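Local coordinates for HTH-type transcriptional regulator GadX (Escherichia coli, PDB 3MKL), which activates genes of acid resistance, among them gadA, gadB and gadC, can also repress gadW, and binds DNA through this AraC/XylS-type domain, at residues Y88-F93 / M99-Y104; W24-I29 / S38-K43; V15-I20 / M60-Q65; N7-V12 / S52-E57. All blocks are in the same frame, centred on the assembly; numbering follows the deposited sequence. Where two conformers were deposited one is given.

An AraC/XylS-type DNA-binding domain carries two helix-turn-helix units joined by one long helix, and the four contacts sample each part of that plan. Interaction 2 pairs the two helices of the first predicted motif (27-48), Leu26 lying just ahead of that range, while interaction 1 packs the second helix of the predicted motif 74-97 against the C-terminal helix; their centres are 28 Å apart. Interactions 3 and 4, with centres 11 Å apart, both join helix 8-17 to the linker helix 51-67. Interaction 4 touches interaction 2 where Val12 meets Leu40 and Ile29, and interaction 3 reaches interaction 1 where selenomethionine Met60 SE lies 3.5 Å from Phe93 CA.

Interaction 1: Y88-F93 / M99-Y104; sequences YFIYVF and MTPTEY
Ile90 and Thr100 mark the closest backbone approach of the two segments, their CA atoms 5.9 Å apart. Residues 88-93 are a run of helix 86-97, whereas 99-104 leave an extended turn at Met99 and enter helix 101-107 at Pro101. No hydrogen bond crosses between them; the contact is made mainly by rings and aliphatic groups. Phe93 supplies the central ring. With its CG anti to the backbone N (chi1 -174°), it reaches across to the start of the next helix, where Pro101 lies over one of its faces in a CH-pi contact, CA standing 4.0 Å from the ring centroid. The edge of the same ring meets residues before and after the proline in sequence: Phe93 CD2 comes within 3.1 Å of Met99 O, near the ring plane, and Phe93 CZ rests 3.8 Å from Tyr104 CB. Phe89 and Ile90 also pack on the Pro101 ring. Phe89 CE2 lies 3.5 Å from Pro101 CG; the Ile90 side chain crosses the proline at about a right angle, its CG2 4.0 Å from Pro101 CD. Thr100 and Glu103 form a capping box. Glu103 N gives a bond to Thr100 OG1, and Glu103 OE1 accepts from Thr100 N, which comes from above the carboxylate plane, and receives Thr100 OG1 on its anti lone pair. A capped C-terminal helix is thereby packed, proline first, against the second helix of the predicted helix-turn-helix motif 74-97, as expected of the second DNA-binding unit in the AraC/XylS family.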
# COMPACT_ATOMS: atom_id res chain seq x y z
N TYR A 88 6.64 4.87 -11.61
CA TYR A 88 5.28 4.67 -11.11
C TYR A 88 5.17 4.98 -9.59
O TYR A 88 4.25 5.72 -9.14
CB TYR A 88 4.77 3.27 -11.43
CG TYR A 88 3.43 2.97 -10.77
CD1 TYR A 88 2.26 3.47 -11.30
CD2 TYR A 88 3.35 2.20 -9.62
CE1 TYR A 88 1.02 3.20 -10.72
CE2 TYR A 88 2.10 1.92 -9.01
CZ TYR A 88 0.94 2.43 -9.58
OH TYR A 88 -0.28 2.18 -9.02
N PHE A 89 6.09 4.42 -8.80
CA PHE A 89 6.13 4.75 -7.37
C PHE A 89 6.19 6.26 -7.15
O PHE A 89 5.41 6.79 -6.36
CB PHE A 89 7.30 4.06 -6.66
CG PHE A 89 7.61 4.62 -5.30
CD1 PHE A 89 6.77 4.38 -4.22
CD2 PHE A 89 8.75 5.38 -5.10
CE1 PHE A 89 7.10 4.89 -2.96
CE2 PHE A 89 9.07 5.88 -3.84
CZ PHE A 89 8.24 5.65 -2.78
N ILE A 90 7.11 6.95 -7.83
CA ILE A 90 7.14 8.42 -7.73
C ILE A 90 5.78 9.06 -8.04
O ILE A 90 5.31 9.94 -7.30
CB ILE A 90 8.27 9.07 -8.62
CG1 ILE A 90 9.68 8.68 -8.10
CG2 ILE A 90 8.09 10.59 -8.71
CD1 ILE A 90 10.81 8.96 -9.10
N TYR A 91 5.13 8.62 -9.11
CA TYR A 91 3.82 9.14 -9.52
C TYR A 91 2.74 8.98 -8.41
O TYR A 91 1.95 9.89 -8.14
CB TYR A 91 3.35 8.45 -10.80
CG TYR A 91 1.84 8.39 -10.93
CD1 TYR A 91 1.12 9.49 -11.43
CD2 TYR A 91 1.12 7.24 -10.57
CE1 TYR A 91 -0.28 9.45 -11.54
CE2 TYR A 91 -0.28 7.20 -10.70
CZ TYR A 91 -0.96 8.31 -11.18
OH TYR A 91 -2.31 8.29 -11.29
N VAL A 92 2.71 7.81 -7.78
CA VAL A 92 1.67 7.53 -6.81
C VAL A 92 1.97 8.25 -5.48
O VAL A 92 1.03 8.67 -4.78
CB VAL A 92 1.54 6.01 -6.60
CG1 VAL A 92 0.57 5.72 -5.50
CG2 VAL A 92 1.02 5.38 -7.88
N PHE A 93 3.26 8.39 -5.16
CA PHE A 93 3.68 9.15 -3.96
C PHE A 93 3.36 10.64 -4.12
O PHE A 93 2.76 11.24 -3.24
CB PHE A 93 5.15 8.94 -3.69
CG PHE A 93 5.66 9.56 -2.40
CD1 PHE A 93 5.89 8.77 -1.27
CD2 PHE A 93 5.96 10.92 -2.34
CE1 PHE A 93 6.41 9.33 -0.11
CE2 PHE A 93 6.48 11.50 -1.17
CZ PHE A 93 6.70 10.69 -0.05
N MSE A 99 4.09 15.88 -3.32
CA MSE A 99 5.49 16.09 -3.63
C MSE A 99 6.14 14.76 -3.98
O MSE A 99 5.64 13.71 -3.61
CB MSE A 99 6.22 16.74 -2.44
CG MSE A 99 5.97 16.02 -1.12
SE MSE A 99 6.96 16.74 0.40
CE MSE A 99 6.92 18.65 -0.05
N THR A 100 7.26 14.81 -4.69
CA THR A 100 8.03 13.62 -5.03
C THR A 100 8.71 13.01 -3.78
O THR A 100 8.97 13.73 -2.80
CB THR A 100 9.13 13.93 -6.09
OG1 THR A 100 10.11 14.81 -5.53
CG2 THR A 100 8.55 14.56 -7.34
N PRO A 101 9.02 11.70 -3.82
CA PRO A 101 9.80 11.13 -2.71
C PRO A 101 11.08 11.91 -2.41
O PRO A 101 11.44 12.04 -1.24
CB PRO A 101 10.13 9.72 -3.20
CG PRO A 101 9.00 9.38 -4.12
CD PRO A 101 8.52 10.65 -4.74
N THR A 102 11.74 12.42 -3.45
CA THR A 102 12.98 13.16 -3.30
C THR A 102 12.74 14.45 -2.56
O THR A 102 13.53 14.80 -1.69
CB THR A 102 13.67 13.48 -4.66
OG1 THR A 102 14.11 12.26 -5.25
CG2 THR A 102 14.88 14.37 -4.46
N GLU A 103 11.67 15.16 -2.92
CA GLU A 103 11.32 16.38 -2.19
C GLU A 103 11.16 16.03 -0.72
O GLU A 103 11.84 16.60 0.11
CB GLU A 103 10.06 17.04 -2.74
CG GLU A 103 10.24 17.67 -4.11
CD GLU A 103 8.93 18.09 -4.75
OE1 GLU A 103 8.46 17.37 -5.66
OE2 GLU A 103 8.36 19.13 -4.33
N TYR A 104 10.29 15.07 -0.42
CA TYR A 104 10.03 14.67 0.97
C TYR A 104 11.29 14.34 1.78
O TYR A 104 11.42 14.72 2.95
CB TYR A 104 9.06 13.49 1.05
CG TYR A 104 8.56 13.24 2.46
CD1 TYR A 104 7.34 13.79 2.90
CD2 TYR A 104 9.30 12.48 3.36
CE1 TYR A 104 6.88 13.57 4.19
CE2 TYR A 104 8.85 12.26 4.65
CZ TYR A 104 7.65 12.81 5.06
OH TYR A 104 7.21 12.58 6.35

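Interaction 2: W24-I29 / S38-K43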
# COMPACT_ATOMS: atom_id res chain seq x y z
N TRP A 24 -0.26 -8.57 -3.68
CA TRP A 24 -1.62 -8.81 -3.17
C TRP A 24 -2.65 -8.69 -4.28
O TRP A 24 -2.61 -7.77 -5.09
CB TRP A 24 -1.93 -7.85 -2.03
CG TRP A 24 -1.20 -8.19 -0.76
CD1 TRP A 24 -0.22 -7.44 -0.14
CD2 TRP A 24 -1.40 -9.35 0.07
NE1 TRP A 24 0.20 -8.08 1.02
CE2 TRP A 24 -0.50 -9.25 1.17
CE3 TRP A 24 -2.24 -10.48 -0.02
CZ2 TRP A 24 -0.43 -10.22 2.18
CZ3 TRP A 24 -2.18 -11.44 0.99
CH2 TRP A 24 -1.27 -11.30 2.08
N THR A 25 -3.56 -9.65 -4.34
CA THR A 25 -4.70 -9.57 -5.24
C THR A 25 -5.93 -9.75 -4.36
O THR A 25 -5.81 -10.06 -3.17
CB THR A 25 -4.69 -10.70 -6.28
OG1 THR A 25 -4.95 -11.94 -5.62
CG2 THR A 25 -3.32 -10.79 -7.05
N LEU A 26 -7.11 -9.58 -4.96
CA LEU A 26 -8.38 -9.70 -4.23
C LEU A 26 -8.54 -11.10 -3.64
O LEU A 26 -8.83 -11.25 -2.46
CB LEU A 26 -9.56 -9.39 -5.16
CG LEU A 26 -10.97 -9.62 -4.62
CD1 LEU A 26 -11.34 -8.52 -3.55
CD2 LEU A 26 -12.02 -9.71 -5.79
N ALA A 27 -8.34 -12.11 -4.49
CA ALA A 27 -8.39 -13.51 -4.10
C ALA A 27 -7.42 -13.90 -2.98
O ALA A 27 -7.76 -14.71 -2.12
CB ALA A 27 -8.17 -14.40 -5.32
N ARG A 28 -6.22 -13.34 -2.97
CA ARG A 28 -5.23 -13.77 -1.96
C ARG A 28 -5.51 -13.18 -0.59
O ARG A 28 -5.36 -13.87 0.42
CB ARG A 28 -3.80 -13.45 -2.39
CG ARG A 28 -3.38 -14.24 -3.61
CD ARG A 28 -2.25 -13.57 -4.32
NE ARG A 28 -1.57 -14.52 -5.19
CZ ARG A 28 -0.68 -14.20 -6.12
NH1 ARG A 28 -0.34 -12.93 -6.33
NH2 ARG A 28 -0.10 -15.15 -6.83
N ILE A 29 -5.91 -11.92 -0.57
CA ILE A 29 -6.43 -11.29 0.65
C ILE A 29 -7.65 -12.08 1.14
O ILE A 29 -7.73 -12.45 2.29
CB ILE A 29 -6.80 -9.80 0.44
CG1 ILE A 29 -5.56 -8.94 0.17
CG2 ILE A 29 -7.50 -9.23 1.69
CD1 ILE A 29 -5.95 -7.59 -0.54
N SER A 38 -15.71 -12.66 -4.18
CA SER A 38 -16.93 -11.89 -4.43
C SER A 38 -17.47 -11.22 -3.16
O SER A 38 -17.86 -10.07 -3.20
CB SER A 38 -18.03 -12.76 -5.03
OG SER A 38 -17.57 -13.35 -6.22
N LEU A 39 -17.51 -11.95 -2.05
CA LEU A 39 -17.93 -11.34 -0.78
C LEU A 39 -16.98 -10.20 -0.37
O LEU A 39 -17.44 -9.10 -0.04
CB LEU A 39 -18.13 -12.38 0.35
CG LEU A 39 -18.65 -11.88 1.72
CD1 LEU A 39 -20.11 -11.38 1.64
CD2 LEU A 39 -18.53 -12.98 2.77
N LEU A 40 -15.66 -10.44 -0.45
CA LEU A 40 -14.71 -9.38 -0.06
C LEU A 40 -14.87 -8.12 -0.90
O LEU A 40 -14.93 -7.02 -0.36
CB LEU A 40 -13.24 -9.84 -0.02
CG LEU A 40 -12.27 -8.72 0.42
CD1 LEU A 40 -12.49 -8.33 1.88
CD2 LEU A 40 -10.79 -9.05 0.13
N LYS A 41 -14.99 -8.29 -2.21
CA LYS A 41 -15.21 -7.14 -3.07
C LYS A 41 -16.48 -6.41 -2.64
O LYS A 41 -16.50 -5.20 -2.60
CB LYS A 41 -15.35 -7.58 -4.53
CG LYS A 41 -15.34 -6.43 -5.52
CD LYS A 41 -15.15 -6.96 -6.95
CE LYS A 41 -15.44 -5.83 -7.96
NZ LYS A 41 -15.40 -6.28 -9.38
N LYS A 42 -17.51 -7.17 -2.32
CA LYS A 42 -18.81 -6.60 -1.96
C LYS A 42 -18.70 -5.78 -0.68
O LYS A 42 -19.12 -4.63 -0.66
CB LYS A 42 -19.88 -7.68 -1.83
CG LYS A 42 -21.33 -7.17 -1.72
CD LYS A 42 -22.30 -8.37 -1.86
CE LYS A 42 -23.75 -7.94 -2.09
NZ LYS A 42 -24.62 -9.00 -2.76
N LYS A 43 -18.10 -6.35 0.36
CA LYS A 43 -17.99 -5.64 1.64
C LYS A 43 -17.13 -4.39 1.57
O LYS A 43 -17.44 -3.40 2.23
CB LYS A 43 -17.51 -6.57 2.76
CG LYS A 43 -18.47 -7.68 3.13
CD LYS A 43 -19.81 -7.12 3.65
CE LYS A 43 -20.39 -7.98 4.77
NZ LYS A 43 -21.89 -7.87 4.89
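Leu26 and Leu40 interlock at the heart of this contact, sliding past each other in opposite directions so that Leu26 CD1 rests 3.8 Å from Leu40 CD2. Each leucine holds its CG anti to the backbone N (chi1 173° for Leu26, -179° for Leu40), which directs the two side chains toward each other. The branches of Leu26 divide their work: CD1 also lies 3.9 Å from the backbone N of Lys41, whereas CD2 meets Lys41 CB at 4.1 Å. These are the two helices of the first predicted helix-turn-helix motif, residues 27-48, and the leucine pair joins helix 26-32 to helix 37-46. Lys41 offers the contact little beyond its CB, for its extended chain carries the ammonium group away from helix 26-32. On the inner side, Leu40 CD2 is shared with Ile29, which crosses Leu40 at about a right angle, its CG2 3.6 Å from that methyl. Leu40 CD1 instead packs on Val12 and Met8 of helix 8-17, while Leu26 and Ile29 both lean on Tyr51 of the linker helix. Thr25 caps helix 26-32 just before Leu26, its OG1 accepting a bond from Arg28 N at 3.3 Å.

Interaction 3: V15-I20 / M60-Q65; sequences VINNNI and MQRALQ
Asn17 and Ile20, in the region that leads out of helix 8-17, meet a single side chain of the linker helix, Arg62. In this AraC/XylS-type domain the long helix 51-67 connects the two helix-turn-helix units, and helix 8-17 packs against it; here the joint is mixed, an amide and an isoleucine meeting an arginine, with a water between. Arg62 was modelled in two conformers, and the contacts told here are those of one of them; they may not hold in the other. Asn17 comes first. Its CG points anti to the carbonyl carbon, and the Asn17 and Arg62 side chains pass in opposite directions, with amide and guanidinium planes 30° apart. Asn17 OD1 lies 3.4 Å from Arg62 NH2, obliquely to the guanidinium, and Asn17 CB is also close to this nitrogen. Across the turn at Asn18 and Asn19, Asn19 O accepts a hydrogen bond from Trp24 NE1, tying the turn to the loop before helix 26-32. Ile20 follows, its side chain directed toward the linker helix. Its CG2 sits over one face of the Arg62 guanidinium and 4.3 Å from Arg62 CG, so the arginine is flanked by an aliphatic group and an amide. Ile20 O accepts a hydrogen bond from Arg59 NH1, a second arginine of the same helix. Arg62 reaches both residues by bending at chi2 (66°) and again at chi3 (47°). A water joins the ends of the turn to the arginine: it donates to Asn17 O at 3.0 Å, and accepts from Ile20 N and from Arg62 NH1, each at 3.1 Å.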
# COMPACT_ATOMS: atom_id res chain seq x y z
N VAL A 15 -4.00 -7.58 6.94
CA VAL A 15 -3.43 -8.62 6.11
C VAL A 15 -2.26 -8.04 5.30
O VAL A 15 -1.15 -8.56 5.35
CB VAL A 15 -4.50 -9.17 5.15
CG1 VAL A 15 -3.88 -10.15 4.14
CG2 VAL A 15 -5.64 -9.77 5.94
N ILE A 16 -2.52 -6.94 4.60
CA ILE A 16 -1.53 -6.29 3.74
C ILE A 16 -0.27 -5.86 4.50
O ILE A 16 0.84 -6.10 4.04
CB ILE A 16 -2.13 -5.06 3.01
CG1 ILE A 16 -3.32 -5.48 2.13
CG2 ILE A 16 -1.03 -4.34 2.21
CD1 ILE A 16 -4.03 -4.31 1.43
N ASN A 17 -0.44 -5.23 5.66
CA ASN A 17 0.71 -4.75 6.46
C ASN A 17 1.59 -5.84 7.07
O ASN A 17 2.70 -5.55 7.54
CB ASN A 17 0.28 -3.75 7.53
CG ASN A 17 -0.03 -2.40 6.94
OD1 ASN A 17 0.62 -1.98 5.98
ND2 ASN A 17 -1.05 -1.71 7.50
N ASN A 18 1.11 -7.08 7.05
CA ASN A 18 1.91 -8.22 7.48
C ASN A 18 3.03 -8.53 6.49
O ASN A 18 4.04 -9.11 6.87
CB ASN A 18 1.02 -9.45 7.69
CG ASN A 18 0.35 -9.47 9.07
OD1 ASN A 18 0.43 -8.50 9.85
ND2 ASN A 18 -0.33 -10.58 9.38
N ASN A 19 2.83 -8.14 5.23
CA ASN A 19 3.79 -8.35 4.15
C ASN A 19 3.44 -7.38 3.03
O ASN A 19 2.67 -7.71 2.10
CB ASN A 19 3.73 -9.80 3.65
CG ASN A 19 4.87 -10.15 2.70
OD1 ASN A 19 5.66 -9.29 2.30
ND2 ASN A 19 4.96 -11.43 2.33
N ILE A 20 4.00 -6.18 3.13
CA ILE A 20 3.60 -5.06 2.27
C ILE A 20 4.00 -5.27 0.81
O ILE A 20 3.19 -5.02 -0.09
CB ILE A 20 4.13 -3.69 2.81
CG1 ILE A 20 3.27 -2.52 2.31
CG2 ILE A 20 5.60 -3.47 2.45
CD1 ILE A 20 2.05 -2.25 3.17
N MSE A 60 1.88 3.69 0.69
CA MSE A 60 2.32 5.08 0.94
C MSE A 60 2.65 5.29 2.40
O MSE A 60 3.56 6.06 2.73
CB MSE A 60 1.29 6.11 0.47
CG MSE A 60 1.05 6.10 -1.01
SE MSE A 60 2.64 6.38 -2.09
CE MSE A 60 3.18 4.59 -2.55
N GLN A 61 1.93 4.61 3.28
CA GLN A 61 2.16 4.76 4.70
C GLN A 61 3.52 4.18 5.09
O GLN A 61 4.22 4.76 5.94
CB GLN A 61 1.00 4.14 5.50
CG GLN A 61 -0.27 5.01 5.46
CD GLN A 61 -1.45 4.42 6.24
OE1 GLN A 61 -1.63 3.21 6.28
NE2 GLN A 61 -2.25 5.27 6.84
N ARG A 62 3.89 3.07 4.45
CA ARG A 62 5.18 2.43 4.70
C ARG A 62 6.32 3.24 4.09
O ARG A 62 7.41 3.32 4.67
CB ARG A 62 5.20 1.00 4.14
CG ARG A 62 6.43 0.18 4.52
CD ARG A 62 6.51 -0.10 6.02
NE ARG A 62 5.24 -0.57 6.57
CZ ARG A 62 4.96 -1.84 6.89
NH1 ARG A 62 5.87 -2.79 6.74
NH2 ARG A 62 3.76 -2.15 7.37
N ALA A 63 6.05 3.85 2.93
CA ALA A 63 7.03 4.69 2.25
C ALA A 63 7.53 5.83 3.12
O ALA A 63 8.70 6.19 3.03
CB ALA A 63 6.49 5.21 0.94
N LEU A 64 6.66 6.41 3.94
CA LEU A 64 7.06 7.47 4.89
C LEU A 64 8.10 7.01 5.90
O LEU A 64 8.98 7.78 6.26
CB LEU A 64 5.85 8.05 5.64
CG LEU A 64 5.50 9.47 5.23
CD1 LEU A 64 5.50 9.62 3.72
CD2 LEU A 64 4.18 9.93 5.85
N GLN A 65 7.99 5.76 6.33
CA GLN A 65 8.90 5.19 7.34
C GLN A 65 10.29 4.91 6.78
O GLN A 65 11.28 4.98 7.51
CB GLN A 65 8.31 3.90 7.92
CG GLN A 65 6.90 4.06 8.48
CD GLN A 65 6.41 2.84 9.23
OE1 GLN A 65 6.63 1.69 8.81
NE2 GLN A 65 5.73 3.08 10.35
O HOH W 1 5.25 -5.77 5.99

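Interaction 4: N7-V12 / S52-E57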
# COMPACT_ATOMS: atom_id res chain seq x y z
N ASN A 7 -13.82 -3.36 11.25
CA ASN A 7 -14.51 -3.35 9.96
C ASN A 7 -13.64 -3.93 8.83
O ASN A 7 -12.49 -4.34 9.06
CB ASN A 7 -15.01 -1.93 9.63
CG ASN A 7 -13.87 -0.95 9.41
OD1 ASN A 7 -12.80 -1.31 8.92
ND2 ASN A 7 -14.10 0.30 9.79
N MSE A 8 -14.17 -3.98 7.62
CA MSE A 8 -13.55 -4.82 6.59
C MSE A 8 -12.26 -4.22 6.04
O MSE A 8 -11.28 -4.94 5.84
CB MSE A 8 -14.52 -5.16 5.46
CG MSE A 8 -14.01 -6.24 4.53
SE MSE A 8 -13.80 -7.98 5.39
CE MSE A 8 -15.63 -8.17 6.07
N ARG A 9 -12.25 -2.92 5.81
CA ARG A 9 -11.04 -2.23 5.36
C ARG A 9 -9.87 -2.36 6.35
O ARG A 9 -8.72 -2.55 5.92
CB ARG A 9 -11.32 -0.77 4.98
CG ARG A 9 -11.86 0.18 6.08
CD ARG A 9 -12.35 1.54 5.46
NE ARG A 9 -11.30 2.15 4.62
CZ ARG A 9 -11.47 3.02 3.62
NH1 ARG A 9 -10.40 3.46 2.97
NH2 ARG A 9 -12.68 3.47 3.26
N THR A 10 -10.16 -2.27 7.65
CA THR A 10 -9.17 -2.49 8.72
C THR A 10 -8.55 -3.89 8.68
O THR A 10 -7.34 -4.03 8.79
CB THR A 10 -9.76 -2.22 10.12
OG1 THR A 10 -10.18 -0.86 10.18
CG2 THR A 10 -8.74 -2.47 11.23
N ARG A 11 -9.40 -4.91 8.52
CA ARG A 11 -8.93 -6.31 8.47
C ARG A 11 -8.04 -6.61 7.27
O ARG A 11 -7.09 -7.37 7.39
CB ARG A 11 -10.11 -7.29 8.51
CG ARG A 11 -10.76 -7.36 9.87
CD ARG A 11 -12.10 -8.02 9.78
NE ARG A 11 -11.96 -9.46 9.57
CZ ARG A 11 -12.93 -10.24 9.11
NH1 ARG A 11 -14.12 -9.72 8.81
NH2 ARG A 11 -12.72 -11.54 8.94
N VAL A 12 -8.38 -6.01 6.13
CA VAL A 12 -7.61 -6.07 4.89
C VAL A 12 -6.27 -5.34 5.04
O VAL A 12 -5.23 -5.88 4.71
CB VAL A 12 -8.44 -5.49 3.70
CG1 VAL A 12 -7.55 -5.24 2.48
CG2 VAL A 12 -9.58 -6.40 3.32
N SER A 52 -7.36 -2.58 -4.03
CA SER A 52 -6.23 -1.89 -4.66
C SER A 52 -6.01 -0.50 -4.07
O SER A 52 -4.88 -0.04 -3.98
CB SER A 52 -6.34 -1.85 -6.18
OG SER A 52 -7.60 -1.36 -6.59
N GLN A 53 -7.08 0.17 -3.65
CA GLN A 53 -6.93 1.47 -3.01
C GLN A 53 -6.27 1.28 -1.67
O GLN A 53 -5.37 2.04 -1.31
CB GLN A 53 -8.28 2.19 -2.89
CG GLN A 53 -8.64 2.88 -4.20
CD GLN A 53 -10.02 3.51 -4.21
OE1 GLN A 53 -10.88 3.18 -3.39
NE2 GLN A 53 -10.24 4.43 -5.16
N LEU A 54 -6.71 0.26 -0.95
CA LEU A 54 -6.16 -0.03 0.36
C LEU A 54 -4.69 -0.43 0.26
O LEU A 54 -3.88 0.01 1.06
CB LEU A 54 -6.99 -1.11 1.06
CG LEU A 54 -8.40 -0.65 1.45
CD1 LEU A 54 -9.16 -1.79 2.10
CD2 LEU A 54 -8.39 0.60 2.38
N LEU A 55 -4.36 -1.24 -0.74
CA LEU A 55 -2.97 -1.61 -1.01
C LEU A 55 -2.10 -0.36 -1.13
O LEU A 55 -1.09 -0.21 -0.40
CB LEU A 55 -2.87 -2.48 -2.28
CG LEU A 55 -1.57 -3.24 -2.57
CD1 LEU A 55 -1.04 -3.99 -1.34
CD2 LEU A 55 -1.75 -4.23 -3.75
N THR A 56 -2.50 0.54 -2.03
CA THR A 56 -1.75 1.76 -2.29
C THR A 56 -1.56 2.56 -1.00
O THR A 56 -0.45 2.97 -0.70
CB THR A 56 -2.45 2.62 -3.39
OG1 THR A 56 -2.28 1.96 -4.66
CG2 THR A 56 -1.88 4.02 -3.45
N GLU A 57 -2.63 2.74 -0.25
CA GLU A 57 -2.58 3.53 0.97
C GLU A 57 -1.61 2.95 2.00
O GLU A 57 -0.81 3.67 2.59
CB GLU A 57 -3.99 3.68 1.52
CG GLU A 57 -4.79 4.73 0.72
CD GLU A 57 -6.28 4.45 0.61
OE1 GLU A 57 -6.86 3.75 1.48
OE2 GLU A 57 -6.89 4.96 -0.36
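Leu54 packs on Arg9 and Val12, which lie one turn apart on helix 8-17: its CD1 touches both, its CD2 the arginine. Leu54 CD1 is 3.7 Å from Arg9 CB and 3.8 Å from Val12 CG1, while Leu54 CD2 turns to the polar end of the arginine, 3.5 Å from Arg9 NH1 and oblique to the guanidinium. Both partner side chains cross the leucine at about a right angle. Beyond it, Arg9 NH1 faces Glu57 OE1 at 3.9 Å, a long salt bridge; the carboxylate oxygen lies at the guanidinium edge, in its plane, and the planes of the two groups are 17° apart. Arg9 reaches that position with CG placed between the backbone N and the carbonyl carbon (chi1 61°) and a further bend at chi3, which carries the guanidinium past Leu54 toward Glu57. Further out, the helices set the scene. The axes of 8-12 and 52-57 pass 10.5 Å apart at an angle of 54°, with Arg9 and Leu54 the nearest pair by CA. Asn7 is the N-cap of the first helix, its OD1 accepting from Thr10 N at 3.1 Å, and Met8 N is held by Glu47 OE2. Met8 also touches Lys43 and Leu44 of helix 37-46, so the first helix bridges the linker helix and the first predicted helix-turn-helix unit of this AraC/XylS-type domain. Chemically, the contact pairs an apolar inner part, Val12 against Leu54, with a charged rim; at its length the salt bridge probably contributes a modest electrostatic pull, with close packing confined to the leucine methyls.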